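Local structure of 3-keto-5-aminohexanoate cleavage enzyme (Burkholderia xenovorans LB400, 3E49) at residues P61-P65 / A66-E70; A53-P56 / R57-R60; N273-Q276 / V277-I280; A37-G40 / A41-G45. The protein is a zinc-dependent TIM-barrel protein of the beta-keto acid cleavage family that probably cleaves 3-keto-5-aminohexanoate or a related beta-keto acid. All blocks are in the same frame, centred on the assembly; numbering follows the deposited sequence. Where two conformers were deposited one is given.

Contact 1: residues P61-P65 / A66-E70; sequences PTQDP and AAFAE
The N-cap of the short helix 65-68 is built here: D64 closes it from in front while T62 and Q63 touch A67 and F68 of its first turn. D64 OD1 takes the N-H of A66 at 2.9 Å, a capping bond that arrives from above the carboxylate plane. With CG anti to the D64 backbone N (chi1 -174°), the carboxylate is carried forward to the start of the helix. The D64 carbonyl O accepts from A67 N at 2.7 Å, and F68 N bonds to P65 O at 3.0 Å. T62 OG1 accepts from D64 N at a longish 3.3 Å. This OG1 lies anti to the T62 backbone N (chi1 -178°), and the methyl CG2 presses on A67 CB at 3.4 Å, tighter than usual van der Waals contact. The F68 ring is met at its edge by oxygen: Q63 OE1 lies in the ring plane, 3.2 Å from CZ, and the amide is turned 68° from the ring. D64 O sits at the same rim, 3.5 Å from F68 CD1. Q63 NE2 donates to R98 O and T86 O; P101 and Y105 pack on F68. The motif is an ST turn running into an aspartate-capped helix.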
loop_
_atom_site.group_PDB
_atom_site.type_symbol
_atom_site.label_atom_id
_atom_site.label_comp_id
_atom_site.label_asym_id
_atom_site.label_seq_id
_atom_site.Cartn_x
_atom_site.Cartn_y
_atom_site.Cartn_z
ATOM N N PRO A 61 -24.616 30.171 4.170
ATOM C CA PRO A 61 -23.913 29.846 5.381
ATOM C C PRO A 61 -23.737 31.063 6.282
ATOM O O PRO A 61 -23.493 32.193 5.792
ATOM C CB PRO A 61 -22.535 29.404 4.866
ATOM C CG PRO A 61 -22.789 28.859 3.557
ATOM C CD PRO A 61 -23.841 29.783 2.984
ATOM N N THR A 62 -23.835 30.813 7.587
ATOM C CA THR A 62 -23.621 31.818 8.591
ATOM C C THR A 62 -23.052 31.219 9.875
ATOM O O THR A 62 -23.586 30.242 10.382
ATOM C CB THR A 62 -24.915 32.580 8.965
ATOM O OG1 THR A 62 -24.568 33.566 9.925
ATOM C CG2 THR A 62 -25.986 31.685 9.544
ATOM N N GLN A 63 -21.981 31.822 10.377
ATOM C CA GLN A 63 -21.391 31.420 11.650
ATOM C C GLN A 63 -21.727 32.407 12.780
ATOM O O GLN A 63 -20.958 32.544 13.738
ATOM C CB GLN A 63 -19.883 31.264 11.522
ATOM C CG GLN A 63 -19.433 29.932 10.955
ATOM C CD GLN A 63 -19.669 28.801 11.921
ATOM O OE1 GLN A 63 -20.770 28.280 12.010
ATOM N NE2 GLN A 63 -18.608 28.380 12.615
ATOM N N ASP A 64 -22.875 33.081 12.671
ATOM C CA ASP A 64 -23.343 33.976 13.737
ATOM C C ASP A 64 -23.923 33.104 14.827
ATOM O O ASP A 64 -24.858 32.367 14.603
ATOM C CB ASP A 64 -24.426 34.943 13.191
ATOM C CG ASP A 64 -24.859 36.017 14.211
ATOM O OD1 ASP A 64 -24.639 35.854 15.422
ATOM O OD2 ASP A 64 -25.430 37.032 13.778
ATOM N N PRO A 65 -23.371 33.181 16.041
ATOM C CA PRO A 65 -23.946 32.341 17.088
ATOM C C PRO A 65 -25.452 32.469 17.170
ATOM O O PRO A 65 -26.142 31.499 17.472
ATOM C CB PRO A 65 -23.244 32.836 18.362
ATOM C CG PRO A 65 -22.029 33.429 17.948
ATOM C CD PRO A 65 -22.202 33.929 16.515
ATOM N N ALA A 66 -25.982 33.646 16.843
ATOM C CA ALA A 66 -27.427 33.829 16.867
ATOM C C ALA A 66 -28.166 32.839 15.939
ATOM O O ALA A 66 -29.288 32.460 16.219
ATOM C CB ALA A 66 -27.787 35.300 16.523
ATOM N N ALA A 67 -27.539 32.404 14.836
ATOM C CA ALA A 67 -28.196 31.454 13.890
ATOM C C ALA A 67 -28.340 30.028 14.449
ATOM O O ALA A 67 -29.094 29.200 13.887
ATOM C CB ALA A 67 -27.443 31.424 12.552
ATOM N N PHE A 68 -27.627 29.742 15.545
ATOM C CA PHE A 68 -27.713 28.453 16.246
ATOM C C PHE A 68 -28.636 28.478 17.472
ATOM O O PHE A 68 -29.030 27.429 18.017
ATOM C CB PHE A 68 -26.322 28.090 16.778
ATOM C CG PHE A 68 -25.286 27.831 15.707
ATOM C CD1 PHE A 68 -24.652 28.871 15.059
ATOM C CD2 PHE A 68 -24.892 26.526 15.411
ATOM C CE1 PHE A 68 -23.683 28.627 14.078
ATOM C CE2 PHE A 68 -23.908 26.271 14.437
ATOM C CZ PHE A 68 -23.302 27.309 13.782
ATOM N N ALA A 69 -28.984 29.680 17.915
ATOM C CA ALA A 69 -29.708 29.858 19.203
ATOM C C ALA A 69 -30.989 29.079 19.414
ATOM O O ALA A 69 -31.274 28.696 20.543
ATOM C CB ALA A 69 -29.929 31.357 19.492
ATOM N N GLU A 70 -31.751 28.788 18.366
ATOM C CA GLU A 70 -33.007 28.073 18.515
ATOM C C GLU A 70 -32.786 26.564 18.385
ATOM O O GLU A 70 -33.263 25.781 19.199
ATOM C CB GLU A 70 -34.008 28.552 17.445
ATOM C CG GLU A 70 -34.132 30.099 17.344
ATOM C CD GLU A 70 -34.798 30.582 16.060
ATOM O OE1 GLU A 70 -35.918 30.144 15.767
ATOM O OE2 GLU A 70 -34.201 31.425 15.356
#

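Contact 2: residues A53-P56 / R57-R60; sequences ARDP and RDGR
D55 and R57 meet side-on, their carboxylate and guanidinium nearly coplanar, 24° apart. R57 NH2 reaches D55 OD2 at 3.1 Å and NE reaches OD1 at 3.3 Å, each on a syn lone pair, so the salt bridge has two arms. A bend at chi3 (-68°) folds the arginine back to make this grip. D55 OD1 also accepts the R57 backbone N at 3.0 Å, from above the carboxylate plane, which ties the acid to both ends of its partner. D58 OD1 lies 3.7 Å from D55 OD2, two like charges, but each acid is held by its own arginine, which probably offsets the repulsion. R60 directs NE and NH2 to D58 OD2, and R60 N bonds to D58 OD1 in an Asx turn. D55 N donates to R60 O and D55 O accepts from G59 N, both at 2.6 Å; G59 takes a positive phi of 73°. Farther in, R54 runs extended from CG to NE, and NH1 meets G59 O at 2.9 Å in the guanidinium plane, while NE donates to T15 OG1. The whole is a tight connection between antiparallel strands 48-54 and 61-62, a beta-hairpin following the zinc ligands H50 and H52.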
loop_
_atom_site.group_PDB
_atom_site.type_symbol
_atom_site.label_atom_id
_atom_site.label_comp_id
_atom_site.label_asym_id
_atom_site.label_seq_id
_atom_site.Cartn_x
_atom_site.Cartn_y
_atom_site.Cartn_z
ATOM N N ALA A 53 -25.036 26.309 10.598
ATOM C CA ALA A 53 -26.252 27.109 10.567
ATOM C C ALA A 53 -26.308 27.788 9.209
ATOM O O ALA A 53 -25.263 28.044 8.570
ATOM C CB ALA A 53 -26.246 28.161 11.685
ATOM N N ARG A 54 -27.530 28.053 8.767
ATOM C CA ARG A 54 -27.768 28.739 7.510
ATOM C C ARG A 54 -28.685 29.935 7.744
ATOM O O ARG A 54 -29.485 29.937 8.692
ATOM C CB ARG A 54 -28.384 27.774 6.507
ATOM C CG ARG A 54 -27.361 26.781 5.930
ATOM C CD ARG A 54 -27.968 25.862 4.897
ATOM N NE ARG A 54 -27.003 24.887 4.384
ATOM C CZ ARG A 54 -26.143 25.087 3.370
ATOM N NH1 ARG A 54 -26.054 26.252 2.742
ATOM N NH2 ARG A 54 -25.316 24.095 2.996
ATOM N N ASP A 55 -28.548 30.950 6.897
ATOM C CA ASP A 55 -29.425 32.113 6.988
ATOM C C ASP A 55 -30.753 31.617 6.491
ATOM O O ASP A 55 -30.847 31.212 5.342
ATOM C CB ASP A 55 -28.901 33.245 6.122
ATOM C CG ASP A 55 -29.775 34.491 6.184
ATOM O OD1 ASP A 55 -30.984 34.407 6.521
ATOM O OD2 ASP A 55 -29.216 35.564 5.888
ATOM N N PRO A 56 -31.793 31.635 7.340
ATOM C CA PRO A 56 -33.092 31.111 6.939
ATOM C C PRO A 56 -33.858 31.854 5.831
ATOM O O PRO A 56 -34.868 31.347 5.362
ATOM C CB PRO A 56 -33.905 31.118 8.238
ATOM C CG PRO A 56 -33.248 32.058 9.113
ATOM C CD PRO A 56 -31.806 32.169 8.712
ATOM N N ARG A 57 -33.382 33.011 5.398
ATOM C CA ARG A 57 -34.054 33.729 4.335
ATOM C C ARG A 57 -33.620 33.210 2.993
ATOM O O ARG A 57 -34.428 33.116 2.073
ATOM C CB ARG A 57 -33.729 35.215 4.406
ATOM C CG ARG A 57 -34.213 35.856 5.661
ATOM C CD ARG A 57 -33.726 37.258 5.765
ATOM N NE ARG A 57 -32.284 37.340 5.960
ATOM C CZ ARG A 57 -31.619 38.484 6.078
ATOM N NH1 ARG A 57 -32.270 39.635 6.008
ATOM N NH2 ARG A 57 -30.304 38.488 6.252
ATOM N N ASP A 58 -32.339 32.887 2.870
ATOM C CA ASP A 58 -31.803 32.453 1.587
ATOM C C ASP A 58 -30.907 31.206 1.625
ATOM O O ASP A 58 -30.316 30.835 0.600
ATOM C CB ASP A 58 -31.033 33.624 0.975
ATOM C CG ASP A 58 -29.877 34.064 1.831
ATOM O OD1 ASP A 58 -29.581 33.408 2.846
ATOM O OD2 ASP A 58 -29.251 35.069 1.483
ATOM N N GLY A 59 -30.782 30.609 2.800
ATOM C CA GLY A 59 -29.949 29.427 3.012
ATOM C C GLY A 59 -28.440 29.635 3.008
ATOM O O GLY A 59 -27.692 28.661 3.083
ATOM N N ARG A 60 -27.957 30.874 2.969
ATOM C CA ARG A 60 -26.531 31.082 2.926
ATOM C C ARG A 60 -25.850 30.677 4.245
ATOM O O ARG A 60 -26.460 30.765 5.307
ATOM C CB ARG A 60 -26.176 32.517 2.551
ATOM C CG ARG A 60 -26.065 33.524 3.681
ATOM C CD ARG A 60 -25.431 34.835 3.134
ATOM N NE ARG A 60 -26.312 35.423 2.126
ATOM C CZ ARG A 60 -25.927 36.205 1.117
ATOM N NH1 ARG A 60 -24.644 36.499 0.915
ATOM N NH2 ARG A 60 -26.850 36.661 0.272
#

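Contact 3: residues N273-Q276 / V277-I280; sequences NAAQ and VRKI
N273 leads off this turn of helix 273-286, its carbonyl O accepting from V277 N at 3.2 Å while V277 CG2 lies 3.7 Å from the same oxygen. Its amide points off the helix: OD1 accepts from L258 N and ND2 donates to V14 O, so both ends of the group are used and its rotation is fixed. At A274, the carbonyl O takes R278 N at 2.9 Å and also lies over one face of the R278 guanidinium. The arginine bends at chi3 (-66°) and doubles back along the helix, bringing NH1 to 3.7 Å from A274 CB. A275 CA lies over that same face, 3.5 Å from R278 NH2, so the flat group is laid on the backbone of the preceding turn. A275 O goes on to accept from K279 N at 3.0 Å; the lysine leads outward, its NZ donating to Q282 OE1 and to E285 O of the second subunit. Q276 O receives I280 N at 3.1 Å. Beyond CG the Q276 chain is extended, and NE2 donates to the carbonyls of W263 and S261. On the inner side Q276, V277 and I280 pack on V256 of strand 253-256. Helix 31-44 flanks A274 and V277 through A44, and helix 240-248 meets I280 through I241, A244 and S245.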
loop_
_atom_site.group_PDB
_atom_site.type_symbol
_atom_site.label_atom_id
_atom_site.label_comp_id
_atom_site.label_asym_id
_atom_site.label_seq_id
_atom_site.Cartn_x
_atom_site.Cartn_y
_atom_site.Cartn_z
ATOM N N ASN A 273 -31.699 13.080 6.138
ATOM C CA ASN A 273 -30.404 12.689 6.690
ATOM C C ASN A 273 -30.572 11.293 7.267
ATOM O O ASN A 273 -29.725 10.411 7.101
ATOM C CB ASN A 273 -29.990 13.676 7.786
ATOM C CG ASN A 273 -29.296 14.873 7.266
ATOM O OD1 ASN A 273 -28.106 14.827 7.003
ATOM N ND2 ASN A 273 -30.003 15.988 7.177
ATOM N N ALA A 274 -31.698 11.085 7.951
ATOM C CA ALA A 274 -32.003 9.789 8.531
ATOM C C ALA A 274 -32.014 8.649 7.499
ATOM O O ALA A 274 -31.623 7.535 7.792
ATOM C CB ALA A 274 -33.331 9.857 9.315
ATOM N N ALA A 275 -32.429 8.919 6.276
ATOM C CA ALA A 275 -32.431 7.913 5.238
ATOM C C ALA A 275 -31.005 7.367 5.072
ATOM O O ALA A 275 -30.811 6.155 4.935
ATOM C CB ALA A 275 -32.912 8.530 3.924
ATOM N N GLN A 276 -30.023 8.273 5.102
ATOM C CA GLN A 276 -28.604 7.914 4.957
ATOM C C GLN A 276 -28.065 7.146 6.147
ATOM O O GLN A 276 -27.222 6.243 5.972
ATOM C CB GLN A 276 -27.774 9.162 4.697
ATOM C CG GLN A 276 -28.037 9.792 3.345
ATOM C CD GLN A 276 -27.187 11.017 3.093
ATOM O OE1 GLN A 276 -26.588 11.544 4.018
ATOM N NE2 GLN A 276 -27.091 11.444 1.827
ATOM N N VAL A 277 -28.553 7.473 7.356
ATOM C CA VAL A 277 -28.158 6.735 8.545
ATOM C C VAL A 277 -28.686 5.316 8.384
ATOM O O VAL A 277 -28.005 4.332 8.710
ATOM C CB VAL A 277 -28.692 7.390 9.855
ATOM C CG1 VAL A 277 -28.392 6.512 11.065
ATOM C CG2 VAL A 277 -28.112 8.810 10.074
ATOM N N ARG A 278 -29.910 5.182 7.894
ATOM C CA ARG A 278 -30.483 3.832 7.690
ATOM C C ARG A 278 -29.721 3.027 6.661
ATOM O O ARG A 278 -29.542 1.825 6.815
ATOM C CB ARG A 278 -31.967 3.905 7.308
ATOM C CG ARG A 278 -32.858 4.342 8.466
ATOM C CD ARG A 278 -34.346 4.173 8.179
ATOM N NE ARG A 278 -34.828 5.047 7.126
ATOM C CZ ARG A 278 -35.247 6.286 7.289
ATOM N NH1 ARG A 278 -35.276 6.841 8.497
ATOM N NH2 ARG A 278 -35.652 6.964 6.229
ATOM N N LYS A 279 -29.259 3.682 5.615
ATOM C CA LYS A 279 -28.542 2.987 4.555
ATOM C C LYS A 279 -27.230 2.414 5.077
ATOM O O LYS A 279 -26.955 1.247 4.882
ATOM C CB LYS A 279 -28.313 3.907 3.356
ATOM C CG LYS A 279 -28.078 3.204 2.019
ATOM C CD LYS A 279 -29.341 2.439 1.618
ATOM C CE LYS A 279 -29.221 1.732 0.292
ATOM N NZ LYS A 279 -30.242 0.607 0.186
ATOM N N ILE A 280 -26.445 3.202 5.797
ATOM C CA ILE A 280 -25.176 2.694 6.332
ATOM C C ILE A 280 -25.441 1.644 7.395
ATOM O O ILE A 280 -24.664 0.714 7.566
ATOM C CB ILE A 280 -24.202 3.808 6.810
ATOM C CG1 ILE A 280 -22.755 3.238 6.902
ATOM C CG2 ILE A 280 -24.702 4.511 8.171
ATOM C CD1 ILE A 280 -22.141 2.693 5.534
#

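Contact 4: residues A37-G40 / A41-G45; sequences ASIG and AAEAG
Four consecutive i to i+4 bonds of 2.9 to 3.1 Å carry helix 31-44 through A37-A44, from A41 N to A37 O, A42 N to S38 O, E43 N to I39 O and A44 N to G40 O, before G45 ends it in a Schellman motif with positive phi. E43 is the side chain that folds back along this ladder. Its CG stands anti to the carbonyl carbon, beside its own backbone N (chi1 -71°), and comes to 3.3 Å from I39 O. The extended chain beyond CG then carries the carboxylate obliquely across I39, where E43 OE2 approaches the branch methyl I39 CG2 at 4.0 Å. E43 OE1 lies alongside the bare G40 CA at 4.2 Å. The alanines add small methyls over the previous turn's carbonyls: A41 CB is 3.5 Å from A37 O. S38 OG bonds back to V34 O, which satisfies its hydroxyl within the helix, while S38 and A41 pack on I49 of strand 48-54. At the C-terminal end, A44 O accepts from R281 NH1 of helix 273-286. The E43 carboxylate thus touches I39 and G40 by van der Waals contact; no side-chain hydrogen bond or salt bridge links the two segments, and the four bonds that do are backbone ones.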
loop_
_atom_site.group_PDB
_atom_site.type_symbol
_atom_site.label_atom_id
_atom_site.label_comp_id
_atom_site.label_asym_id
_atom_site.label_seq_id
_atom_site.Cartn_x
_atom_site.Cartn_y
_atom_site.Cartn_z
ATOM N N ALA A 37 -34.011 17.554 11.290
ATOM C CA ALA A 37 -33.011 16.749 10.565
ATOM C C ALA A 37 -32.131 16.001 11.574
ATOM O O ALA A 37 -31.878 14.798 11.439
ATOM C CB ALA A 37 -32.180 17.635 9.683
ATOM N N SER A 38 -31.728 16.731 12.617
ATOM C CA SER A 38 -30.858 16.237 13.682
ATOM C C SER A 38 -31.536 15.238 14.592
ATOM O O SER A 38 -30.985 14.192 14.932
ATOM C CB SER A 38 -30.300 17.411 14.479
ATOM O OG SER A 38 -29.621 18.329 13.630
ATOM N N ILE A 39 -32.777 15.493 14.957
ATOM C CA ILE A 39 -33.477 14.540 15.777
ATOM C C ILE A 39 -33.820 13.269 15.028
ATOM O O ILE A 39 -33.731 12.185 15.575
ATOM C CB ILE A 39 -34.753 15.198 16.399
ATOM C CG1 ILE A 39 -34.314 16.399 17.273
ATOM C CG2 ILE A 39 -35.508 14.177 17.157
ATOM C CD1 ILE A 39 -35.429 17.449 17.563
ATOM N N GLY A 40 -34.197 13.382 13.754
ATOM C CA GLY A 40 -34.464 12.203 12.937
ATOM C C GLY A 40 -33.223 11.333 12.738
ATOM O O GLY A 40 -33.319 10.127 12.744
ATOM N N ALA A 41 -32.067 11.959 12.588
ATOM C CA ALA A 41 -30.787 11.251 12.433
ATOM C C ALA A 41 -30.465 10.470 13.677
ATOM O O ALA A 41 -30.111 9.289 13.601
ATOM C CB ALA A 41 -29.647 12.238 12.080
ATOM N N ALA A 42 -30.676 11.106 14.835
ATOM C CA ALA A 42 -30.454 10.470 16.113
ATOM C C ALA A 42 -31.406 9.311 16.297
ATOM O O ALA A 42 -30.990 8.240 16.756
ATOM C CB ALA A 42 -30.580 11.477 17.240
ATOM N N GLU A 43 -32.679 9.481 15.942
ATOM C CA GLU A 43 -33.604 8.378 16.021
ATOM C C GLU A 43 -33.160 7.210 15.145
ATOM O O GLU A 43 -33.422 6.046 15.462
ATOM C CB GLU A 43 -35.008 8.808 15.578
ATOM C CG GLU A 43 -35.761 9.732 16.537
ATOM C CD GLU A 43 -37.108 10.216 15.946
ATOM O OE1 GLU A 43 -37.414 9.864 14.756
ATOM O OE2 GLU A 43 -37.840 10.950 16.672
ATOM N N ALA A 44 -32.537 7.518 13.999
ATOM C CA ALA A 44 -32.055 6.458 13.087
ATOM C C ALA A 44 -30.760 5.808 13.563
ATOM O O ALA A 44 -30.357 4.799 12.989
ATOM C CB ALA A 44 -31.887 6.970 11.623
ATOM N N GLY A 45 -30.109 6.390 14.569
ATOM C CA GLY A 45 -28.885 5.811 15.142
ATOM C C GLY A 45 -27.650 6.672 15.197
ATOM O O GLY A 45 -26.620 6.221 15.674
#

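How the contacts relate
Contact 4 comes first in the chain, on the helix of the beta-alpha-beta unit of strand 10-13, helix 31-44 and strand 48-54. Contact 2 follows at the end of that last strand and closes the short turn into strand 61-62; contact 1 takes the chain from there into helix 65-68. These two touch, with T62 N probably bonded to A53 O and F68 CE1 against A53 CB. Contact 3 lies far along the chain, yet packs on contact 4, where V277 CG1 meets A44 O and A274 CB meets G40 O. The four run in series, none nested or crossed: one pair joins neighbouring outer helices, the other the hairpin and the helix after it.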